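Local coordinates for protein beta-galactosidase (Bacillus circulans subsp. alkalophilus, PDB 3TTY) that hydrolyses terminal beta-galactosyl residues from beta-galactosides and holds galactose in the pocket of its TIM-barrel domain, at residues 1-11 and 383-392; 328-336 and 629-637. One frame throughout, in Å; residues are numbered along the deposited sequence.

Contact 1: residues 1-11 and 383-392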
loop_
_atom_site.group_PDB
_atom_site.type_symbol
_atom_site.label_atom_id
_atom_site.label_comp_id
_atom_site.label_asym_id
_atom_site.label_seq_id
_atom_site.Cartn_x
_atom_site.Cartn_y
_atom_site.Cartn_z
ATOM N N MET A 1 -27.028 -22.733 -34.064
ATOM C CA MET A 1 -26.278 -21.504 -34.351
ATOM C C MET A 1 -26.736 -20.350 -33.463
ATOM O O MET A 1 -27.919 -20.257 -33.102
ATOM C CB MET A 1 -26.407 -21.105 -35.829
ATOM C CG MET A 1 -25.576 -21.949 -36.779
ATOM S SD MET A 1 -25.837 -21.526 -38.515
ATOM C CE MET A 1 -26.122 -19.781 -38.375
ATOM N N ILE A 2 -25.800 -19.477 -33.099
ATOM C CA ILE A 2 -26.143 -18.350 -32.246
ATOM C C ILE A 2 -27.294 -17.591 -32.899
ATOM O O ILE A 2 -28.242 -17.175 -32.239
ATOM C CB ILE A 2 -24.940 -17.436 -32.025
ATOM C CG1 ILE A 2 -23.879 -18.167 -31.204
ATOM C CG2 ILE A 2 -25.362 -16.176 -31.314
ATOM C CD1 ILE A 2 -22.539 -17.469 -31.209
ATOM N N ASN A 3 -27.214 -17.435 -34.211
ATOM C CA ASN A 3 -28.310 -16.873 -34.976
ATOM C C ASN A 3 -28.290 -17.395 -36.411
ATOM O O ASN A 3 -27.336 -17.162 -37.159
ATOM C CB ASN A 3 -28.257 -15.348 -34.959
ATOM C CG ASN A 3 -29.581 -14.725 -35.347
ATOM O OD1 ASN A 3 -30.241 -15.173 -36.289
ATOM N ND2 ASN A 3 -29.989 -13.703 -34.611
ATOM N N GLU A 4 -29.345 -18.105 -36.786
ATOM C CA GLU A 4 -29.400 -18.782 -38.078
ATOM C C GLU A 4 -29.243 -17.843 -39.275
ATOM O O GLU A 4 -28.906 -18.281 -40.369
ATOM C CB GLU A 4 -30.705 -19.569 -38.211
ATOM C CG GLU A 4 -30.870 -20.686 -37.178
ATOM C CD GLU A 4 -29.835 -21.800 -37.320
ATOM O OE1 GLU A 4 -29.459 -22.132 -38.471
ATOM O OE2 GLU A 4 -29.400 -22.346 -36.274
ATOM N N LYS A 5 -29.495 -16.556 -39.088
ATOM C CA LYS A 5 -29.463 -15.676 -40.245
ATOM C C LYS A 5 -28.041 -15.209 -40.577
ATOM O O LYS A 5 -27.823 -14.462 -41.530
ATOM C CB LYS A 5 -30.440 -14.510 -40.073
ATOM C CG LYS A 5 -30.177 -13.618 -38.872
ATOM C CD LYS A 5 -31.019 -12.332 -38.937
ATOM C CE LYS A 5 -32.480 -12.604 -38.700
ATOM N NZ LYS A 5 -33.270 -11.348 -38.773
ATOM N N PHE A 6 -27.074 -15.702 -39.811
ATOM C CA PHE A 6 -25.700 -15.201 -39.849
ATOM C C PHE A 6 -24.819 -16.413 -39.603
ATOM O O PHE A 6 -24.275 -16.568 -38.512
ATOM C CB PHE A 6 -25.541 -14.148 -38.737
ATOM C CG PHE A 6 -24.258 -13.351 -38.786
ATOM C CD1 PHE A 6 -23.273 -13.609 -39.728
ATOM C CD2 PHE A 6 -24.042 -12.337 -37.856
ATOM C CE1 PHE A 6 -22.092 -12.855 -39.748
ATOM C CE2 PHE A 6 -22.865 -11.579 -37.863
ATOM C CZ PHE A 6 -21.891 -11.837 -38.805
ATOM N N PRO A 7 -24.684 -17.282 -40.626
ATOM C CA PRO A 7 -24.145 -18.640 -40.496
ATOM C C PRO A 7 -22.633 -18.754 -40.679
ATOM O O PRO A 7 -22.161 -19.571 -41.459
ATOM C CB PRO A 7 -24.874 -19.397 -41.605
ATOM C CG PRO A 7 -25.009 -18.365 -42.708
ATOM C CD PRO A 7 -25.096 -16.996 -42.014
ATOM N N LYS A 8 -21.884 -17.946 -39.944
ATOM C CA LYS A 8 -20.432 -18.059 -39.908
ATOM C C LYS A 8 -19.947 -17.620 -38.537
ATOM O O LYS A 8 -20.741 -17.243 -37.680
ATOM C CB LYS A 8 -19.766 -17.209 -41.017
ATOM C CG LYS A 8 -20.226 -15.740 -41.076
ATOM C CD LYS A 8 -19.549 -14.960 -42.204
ATOM C CE LYS A 8 -18.020 -14.843 -41.998
ATOM N NZ LYS A 8 -17.648 -13.866 -40.927
ATOM N N ILE A 9 -18.641 -17.679 -38.327
ATOM C CA ILE A 9 -18.036 -17.088 -37.144
ATOM C C ILE A 9 -18.057 -15.578 -37.337
ATOM O O ILE A 9 -17.315 -15.047 -38.159
ATOM C CB ILE A 9 -16.599 -17.591 -36.968
ATOM C CG1 ILE A 9 -16.619 -19.106 -36.719
ATOM C CG2 ILE A 9 -15.911 -16.855 -35.827
ATOM C CD1 ILE A 9 -15.290 -19.773 -36.837
ATOM N N TRP A 10 -18.936 -14.893 -36.611
ATOM C CA TRP A 10 -19.040 -13.436 -36.727
ATOM C C TRP A 10 -17.679 -12.752 -36.553
ATOM O O TRP A 10 -16.828 -13.203 -35.783
ATOM C CB TRP A 10 -20.026 -12.868 -35.697
ATOM C CG TRP A 10 -21.374 -13.535 -35.706
ATOM C CD1 TRP A 10 -21.786 -14.546 -36.521
ATOM C CD2 TRP A 10 -22.478 -13.236 -34.851
ATOM N NE1 TRP A 10 -23.077 -14.897 -36.228
ATOM C CE2 TRP A 10 -23.527 -14.105 -35.209
ATOM C CE3 TRP A 10 -22.683 -12.313 -33.824
ATOM C CZ2 TRP A 10 -24.767 -14.079 -34.574
ATOM C CZ3 TRP A 10 -23.909 -12.291 -33.192
ATOM C CH2 TRP A 10 -24.938 -13.169 -33.571
ATOM N N TYR A 11 -17.488 -11.647 -37.259
ATOM C CA TYR A 11 -16.221 -10.934 -37.205
ATOM C C TYR A 11 -16.451 -9.426 -37.229
ATOM O O TYR A 11 -17.007 -8.889 -38.192
ATOM C CB TYR A 11 -15.334 -11.361 -38.375
ATOM C CG TYR A 11 -13.895 -10.973 -38.203
ATOM C CD1 TYR A 11 -13.174 -11.387 -37.085
ATOM C CD2 TYR A 11 -13.250 -10.194 -39.160
ATOM C CE1 TYR A 11 -11.854 -11.036 -36.924
ATOM C CE2 TYR A 11 -11.937 -9.836 -39.012
ATOM C CZ TYR A 11 -11.233 -10.256 -37.898
ATOM O OH TYR A 11 -9.910 -9.895 -37.761
ATOM N N LEU A 383 -11.964 -16.480 -41.719
ATOM C CA LEU A 383 -13.288 -16.637 -41.133
ATOM C C LEU A 383 -14.361 -16.716 -42.214
ATOM O O LEU A 383 -15.299 -17.497 -42.104
ATOM C CB LEU A 383 -13.589 -15.517 -40.146
ATOM C CG LEU A 383 -13.209 -15.820 -38.695
ATOM C CD1 LEU A 383 -12.376 -17.091 -38.557
ATOM C CD2 LEU A 383 -12.501 -14.629 -38.099
ATOM N N GLN A 384 -14.224 -15.910 -43.261
ATOM C CA GLN A 384 -15.150 -16.003 -44.387
ATOM C C GLN A 384 -15.065 -17.376 -45.045
ATOM O O GLN A 384 -16.086 -17.990 -45.340
ATOM C CB GLN A 384 -14.881 -14.900 -45.404
ATOM C CG GLN A 384 -15.537 -13.587 -45.037
ATOM C CD GLN A 384 -15.002 -12.441 -45.850
ATOM O OE1 GLN A 384 -13.940 -12.549 -46.455
ATOM N NE2 GLN A 384 -15.730 -11.323 -45.865
ATOM N N GLN A 385 -13.840 -17.856 -45.243
ATOM C CA GLN A 385 -13.608 -19.136 -45.896
ATOM C C GLN A 385 -14.101 -20.321 -45.058
ATOM O O GLN A 385 -14.465 -21.359 -45.609
ATOM C CB GLN A 385 -12.123 -19.299 -46.229
ATOM C CG GLN A 385 -11.607 -18.254 -47.216
ATOM C CD GLN A 385 -10.083 -18.251 -47.352
ATOM O OE1 GLN A 385 -9.539 -17.657 -48.289
ATOM N NE2 GLN A 385 -9.390 -18.908 -46.413
ATOM N N LEU A 386 -14.113 -20.173 -43.736
ATOM C CA LEU A 386 -14.579 -21.260 -42.873
ATOM C C LEU A 386 -16.086 -21.439 -42.958
ATOM O O LEU A 386 -16.595 -22.540 -42.772
ATOM C CB LEU A 386 -14.153 -21.048 -41.419
ATOM C CG LEU A 386 -12.665 -21.207 -41.102
ATOM C CD1 LEU A 386 -12.405 -20.856 -39.660
ATOM C CD2 LEU A 386 -12.184 -22.626 -41.407
ATOM N N GLY A 387 -16.800 -20.356 -43.247
ATOM C CA GLY A 387 -18.251 -20.410 -43.299
ATOM C C GLY A 387 -18.821 -21.042 -42.039
ATOM O O GLY A 387 -18.414 -20.683 -40.935
ATOM N N ASP A 388 -19.733 -21.998 -42.196
ATOM C CA ASP A 388 -20.467 -22.540 -41.054
ATOM C C ASP A 388 -19.829 -23.776 -40.439
ATOM O O ASP A 388 -20.391 -24.364 -39.519
ATOM C CB ASP A 388 -21.919 -22.862 -41.438
ATOM C CG ASP A 388 -22.032 -24.032 -42.422
ATOM O OD1 ASP A 388 -23.128 -24.221 -42.992
ATOM O OD2 ASP A 388 -21.037 -24.759 -42.630
ATOM N N THR A 389 -18.663 -24.160 -40.950
ATOM C CA THR A 389 -18.062 -25.456 -40.647
ATOM C C THR A 389 -18.040 -25.840 -39.158
ATOM O O THR A 389 -18.418 -26.943 -38.793
ATOM C CB THR A 389 -16.619 -25.548 -41.200
ATOM O OG1 THR A 389 -16.611 -25.208 -42.594
ATOM C CG2 THR A 389 -16.062 -26.963 -41.033
ATOM N N ILE A 390 -17.590 -24.923 -38.314
ATOM C CA ILE A 390 -17.325 -25.207 -36.914
ATOM C C ILE A 390 -18.533 -24.920 -36.013
ATOM O O ILE A 390 -18.640 -25.445 -34.906
ATOM C CB ILE A 390 -16.126 -24.364 -36.450
ATOM C CG1 ILE A 390 -14.874 -24.790 -37.211
ATOM C CG2 ILE A 390 -15.894 -24.491 -34.949
ATOM C CD1 ILE A 390 -13.663 -23.941 -36.900
ATOM N N LEU A 391 -19.449 -24.089 -36.486
ATOM C CA LEU A 391 -20.563 -23.658 -35.658
ATOM C C LEU A 391 -21.248 -24.831 -34.944
ATOM O O LEU A 391 -21.345 -25.934 -35.489
ATOM C CB LEU A 391 -21.555 -22.867 -36.503
ATOM C CG LEU A 391 -20.952 -21.637 -37.183
ATOM C CD1 LEU A 391 -22.045 -20.778 -37.821
ATOM C CD2 LEU A 391 -20.135 -20.817 -36.192
ATOM N N ASP A 392 -21.702 -24.585 -33.718
ATOM C CA ASP A 392 -22.403 -25.587 -32.907
ATOM C C ASP A 392 -21.561 -26.806 -32.513
ATOM O O ASP A 392 -22.039 -27.685 -31.809
ATOM C CB ASP A 392 -23.705 -26.038 -33.581
ATOM C CG ASP A 392 -24.743 -24.939 -33.632
ATOM O OD1 ASP A 392 -24.879 -24.217 -32.624
ATOM O OD2 ASP A 392 -25.422 -24.796 -34.677
HETATM O O HOH W 1 -16.596 -18.814 -40.152
#

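Contact 2: residues 328-336 and 629-637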
loop_
_atom_site.group_PDB
_atom_site.type_symbol
_atom_site.label_atom_id
_atom_site.label_comp_id
_atom_site.label_asym_id
_atom_site.label_seq_id
_atom_site.Cartn_x
_atom_site.Cartn_y
_atom_site.Cartn_z
ATOM N N ARG A 328 -4.129 -13.554 -34.107
ATOM C CA ARG A 328 -4.773 -14.683 -34.784
ATOM C C ARG A 328 -4.764 -15.950 -33.919
ATOM O O ARG A 328 -5.775 -16.639 -33.805
ATOM C CB ARG A 328 -4.080 -14.950 -36.116
ATOM C CG ARG A 328 -4.638 -16.103 -36.918
ATOM C CD ARG A 328 -3.955 -16.087 -38.271
ATOM N NE ARG A 328 -4.325 -17.199 -39.136
ATOM C CZ ARG A 328 -3.685 -18.365 -39.161
ATOM N NH1 ARG A 328 -2.658 -18.577 -38.349
ATOM N NH2 ARG A 328 -4.076 -19.322 -39.991
ATOM N N LEU A 329 -3.611 -16.245 -33.322
ATOM C CA LEU A 329 -3.458 -17.366 -32.391
ATOM C C LEU A 329 -4.549 -17.348 -31.321
ATOM O O LEU A 329 -5.268 -18.324 -31.133
ATOM C CB LEU A 329 -2.100 -17.282 -31.694
ATOM C CG LEU A 329 -1.257 -18.533 -31.442
ATOM C CD1 LEU A 329 -0.394 -18.323 -30.210
ATOM C CD2 LEU A 329 -2.082 -19.801 -31.304
ATOM N N TRP A 330 -4.660 -16.215 -30.634
ATOM C CA TRP A 330 -5.580 -16.060 -29.506
ATOM C C TRP A 330 -7.057 -16.014 -29.902
ATOM O O TRP A 330 -7.928 -16.297 -29.074
ATOM C CB TRP A 330 -5.204 -14.824 -28.677
ATOM C CG TRP A 330 -3.899 -14.968 -27.969
ATOM C CD1 TRP A 330 -3.052 -16.028 -28.038
ATOM C CD2 TRP A 330 -3.290 -14.021 -27.078
ATOM N NE1 TRP A 330 -1.955 -15.812 -27.242
ATOM C CE2 TRP A 330 -2.073 -14.586 -26.641
ATOM C CE3 TRP A 330 -3.655 -12.750 -26.610
ATOM C CZ2 TRP A 330 -1.213 -13.930 -25.762
ATOM C CZ3 TRP A 330 -2.797 -12.092 -25.731
ATOM C CH2 TRP A 330 -1.590 -12.686 -25.315
ATOM N N SER A 331 -7.333 -15.648 -31.153
ATOM C CA SER A 331 -8.697 -15.723 -31.695
ATOM C C SER A 331 -9.113 -17.173 -31.922
ATOM O O SER A 331 -10.202 -17.572 -31.524
ATOM C CB SER A 331 -8.832 -14.947 -33.019
ATOM O OG SER A 331 -8.484 -13.583 -32.872
ATOM N N TYR A 332 -8.254 -17.956 -32.577
ATOM C CA TYR A 332 -8.559 -19.370 -32.778
ATOM C C TYR A 332 -8.511 -20.169 -31.475
ATOM O O TYR A 332 -9.152 -21.219 -31.360
ATOM C CB TYR A 332 -7.658 -20.004 -33.837
ATOM C CG TYR A 332 -8.037 -19.611 -35.245
ATOM C CD1 TYR A 332 -9.297 -19.906 -35.749
ATOM C CD2 TYR A 332 -7.140 -18.944 -36.065
ATOM C CE1 TYR A 332 -9.660 -19.538 -37.038
ATOM C CE2 TYR A 332 -7.490 -18.575 -37.347
ATOM C CZ TYR A 332 -8.750 -18.875 -37.824
ATOM O OH TYR A 332 -9.090 -18.518 -39.100
ATOM N N GLN A 333 -7.758 -19.679 -30.494
ATOM C CA GLN A 333 -7.786 -20.317 -29.192
ATOM C C GLN A 333 -9.198 -20.214 -28.608
ATOM O O GLN A 333 -9.710 -21.182 -28.052
ATOM C CB GLN A 333 -6.749 -19.734 -28.228
ATOM C CG GLN A 333 -6.518 -20.621 -26.998
ATOM C CD GLN A 333 -5.660 -19.949 -25.946
ATOM O OE1 GLN A 333 -5.723 -18.729 -25.765
ATOM N NE2 GLN A 333 -4.846 -20.742 -25.246
ATOM N N ALA A 334 -9.823 -19.050 -28.745
ATOM C CA ALA A 334 -11.196 -18.881 -28.300
ATOM C C ALA A 334 -12.121 -19.843 -29.042
ATOM O O ALA A 334 -12.911 -20.567 -28.425
ATOM C CB ALA A 334 -11.648 -17.462 -28.483
ATOM N N VAL A 335 -12.011 -19.866 -30.366
ATOM C CA VAL A 335 -12.870 -20.728 -31.164
ATOM C C VAL A 335 -12.706 -22.189 -30.746
ATOM O O VAL A 335 -13.685 -22.927 -30.620
ATOM C CB VAL A 335 -12.574 -20.581 -32.669
ATOM C CG1 VAL A 335 -13.462 -21.529 -33.481
ATOM C CG2 VAL A 335 -12.761 -19.127 -33.104
ATOM N N ALA A 336 -11.455 -22.585 -30.524
ATOM C CA ALA A 336 -11.101 -23.936 -30.106
ATOM C C ALA A 336 -11.842 -24.351 -28.832
ATOM O O ALA A 336 -12.082 -25.537 -28.601
ATOM C CB ALA A 336 -9.599 -24.021 -29.877
ATOM N N TYR A 629 -12.906 -31.793 -35.057
ATOM C CA TYR A 629 -11.957 -30.741 -35.388
ATOM C C TYR A 629 -10.890 -30.582 -34.312
ATOM O O TYR A 629 -11.190 -30.203 -33.174
ATOM C CB TYR A 629 -12.684 -29.415 -35.612
ATOM C CG TYR A 629 -13.730 -29.522 -36.680
ATOM C CD1 TYR A 629 -13.369 -29.620 -38.021
ATOM C CD2 TYR A 629 -15.080 -29.550 -36.359
ATOM C CE1 TYR A 629 -14.324 -29.736 -39.015
ATOM C CE2 TYR A 629 -16.044 -29.671 -37.348
ATOM C CZ TYR A 629 -15.659 -29.761 -38.677
ATOM O OH TYR A 629 -16.610 -29.879 -39.669
ATOM N N LEU A 630 -9.643 -30.887 -34.669
ATOM C CA LEU A 630 -8.528 -30.687 -33.748
ATOM C C LEU A 630 -7.899 -29.330 -33.997
ATOM O O LEU A 630 -7.293 -29.104 -35.052
ATOM C CB LEU A 630 -7.460 -31.765 -33.897
ATOM C CG LEU A 630 -7.811 -33.204 -33.548
ATOM C CD1 LEU A 630 -6.514 -33.992 -33.335
ATOM C CD2 LEU A 630 -8.673 -33.245 -32.320
ATOM N N PHE A 631 -8.048 -28.435 -33.028
ATOM C CA PHE A 631 -7.413 -27.133 -33.087
ATOM C C PHE A 631 -5.989 -27.248 -32.569
ATOM O O PHE A 631 -5.766 -27.524 -31.388
ATOM C CB PHE A 631 -8.222 -26.109 -32.283
ATOM C CG PHE A 631 -9.564 -25.789 -32.895
ATOM C CD1 PHE A 631 -9.771 -24.592 -33.572
ATOM C CD2 PHE A 631 -10.614 -26.690 -32.804
ATOM C CE1 PHE A 631 -10.994 -24.304 -34.150
ATOM C CE2 PHE A 631 -11.848 -26.404 -33.372
ATOM C CZ PHE A 631 -12.038 -25.205 -34.050
ATOM N N VAL A 632 -5.020 -27.060 -33.458
ATOM C CA VAL A 632 -3.621 -27.135 -33.075
ATOM C C VAL A 632 -3.036 -25.743 -33.074
ATOM O O VAL A 632 -3.120 -25.022 -34.067
ATOM C CB VAL A 632 -2.806 -28.008 -34.024
ATOM C CG1 VAL A 632 -1.388 -28.171 -33.493
ATOM C CG2 VAL A 632 -3.480 -29.353 -34.202
ATOM N N MET A 633 -2.442 -25.366 -31.948
ATOM C CA MET A 633 -2.048 -23.986 -31.735
ATOM C C MET A 633 -0.666 -23.924 -31.141
ATOM O O MET A 633 -0.431 -24.369 -30.022
ATOM C CB MET A 633 -3.090 -23.282 -30.876
ATOM C CG MET A 633 -4.461 -23.311 -31.571
ATOM S SD MET A 633 -5.887 -23.040 -30.526
ATOM C CE MET A 633 -5.857 -24.497 -29.475
ATOM N N ASN A 634 0.259 -23.381 -31.919
ATOM C CA ASN A 634 1.645 -23.308 -31.507
ATOM C C ASN A 634 1.949 -21.972 -30.874
ATOM O O ASN A 634 2.107 -20.988 -31.577
ATOM C CB ASN A 634 2.566 -23.522 -32.708
ATOM C CG ASN A 634 4.025 -23.486 -32.327
ATOM O OD1 ASN A 634 4.369 -23.471 -31.138
ATOM N ND2 ASN A 634 4.902 -23.478 -33.331
ATOM N N HIS A 635 2.042 -21.942 -29.550
ATOM C CA HIS A 635 2.349 -20.710 -28.829
ATOM C C HIS A 635 3.833 -20.323 -28.868
ATOM O O HIS A 635 4.196 -19.198 -28.509
ATOM C CB HIS A 635 1.863 -20.813 -27.378
ATOM C CG HIS A 635 0.384 -21.037 -27.252
ATOM N ND1 HIS A 635 -0.534 -20.020 -27.383
ATOM C CD2 HIS A 635 -0.331 -22.160 -27.004
ATOM C CE1 HIS A 635 -1.752 -20.505 -27.226
ATOM N NE2 HIS A 635 -1.658 -21.802 -26.995
ATOM N N ASN A 636 4.686 -21.252 -29.298
ATOM C CA ASN A 636 6.128 -20.992 -29.373
ATOM C C ASN A 636 6.496 -19.997 -30.470
ATOM O O ASN A 636 5.810 -19.902 -31.488
ATOM C CB ASN A 636 6.908 -22.291 -29.595
ATOM C CG ASN A 636 6.603 -23.334 -28.556
ATOM O OD1 ASN A 636 7.187 -23.336 -27.473
ATOM N ND2 ASN A 636 5.691 -24.241 -28.880
ATOM N N ALA A 637 7.585 -19.263 -30.260
ATOM C CA ALA A 637 8.072 -18.310 -31.261
ATOM C C ALA A 637 8.875 -19.023 -32.351
ATOM O O ALA A 637 9.475 -18.383 -33.218
ATOM C CB ALA A 637 8.918 -17.219 -30.598
HETATM O O HOH W 2 0.227 -17.574 -27.064
#

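Contact 1: residues 1-11 and 383-392
The amino terminus of M1 meets the carboxylate of D392 in a salt bridge. M1 N lies 2.7 Å from D392 OD2, on the syn lone pair of that oxygen. A weaker hydrogen bond reaches D392 OD1. Beside this pair, L391 CD1 packs against the P7-K8 peptide, 3.5 Å from K8 N, and also touches M1 CG. L391 CD2 turns to I9 CG1. I9 has CG1 anti to its carbonyl carbon (chi1 -64°), which carries CD1 to L386 and I390 and leaves CG2 on L383 CG at 4.1 Å. L383 CD2 lies 3.5 Å from Y11 CD1. A single water ties the backbones: it accepts from I9 N and donates to L383 O and G387 O.

Further out, M1 N also bonds E4 OE2, on its syn side and 29° out of that carboxylate's plane. D340 accepts from D392 N. K8 NZ bonds I9 O and forms a salt bridge with D38. T389 OG1 and T389 N both bond to L386 O and fix the turn after the helix. Held by two carboxylates, the alpha-ammonium group probably stays charged and pins the first residue, while the water satisfies three backbone groups that do not bond each other directly.

Contact 2: residues 328-336 and 629-637
A336 sits over one face of the F631 ring. Its CA is 3.7 Å from the ring centroid and 13° off the normal, a CH-pi contact. A336 CB reaches F631 CB at 3.5 Å, and V335 CG1 meets the ring at CE1. F631 CG stands anti to the carbonyl carbon (chi1 -68°), which brings a ring face to A336. An alanine in place of F631 would probably leave a gap beside A336 and take the apolar partner from V335 CG1. M633 continues this tight part. Its chain bends at chi3, so that SD lies 3.6 Å from Q333 CA and CE touches A336 CB. L329 CD2 packs on M633 CB at 3.6 Å.

The other end is polar and water-bridged but still buried. L329 CD1 comes within 3.3 Å of H635 ND1, and a water bridges H635 ND1, at 2.6 Å, to W330 NE1. Q333 NE2 crosses near H635 CE1. E618 accepts from both Q333 NE2 and H635 NE2, so one carboxylate oxygen holds the two groups. The strand runs nearly antiparallel to the helix, at 150°. This is a helix-on-sheet interface, in which a TIM-barrel helix packs on the antiparallel sheet of the C-terminal domain.

How the contacts relate
From the N terminus, residues 1-11 lead into the first barrel strand, 10-14. The chain then passes through most of the barrel and reaches 328-336 in helix 326-336, before the last barrel strand, 339-344. Contact 1 closes its loop at 383-392, at the end of helix 371-386 and just beyond. Contact 2 closes later, at 629-637, on strand 627-634. The two loops therefore cross and do not nest. Contact 1 joins the start of the barrel to its last helix, and contact 2 joins a barrel helix to the C-terminal sheet. They also touch: I390 CD1 lies 3.5 Å from F631 CZ, and L383 and L386 pack on Y332.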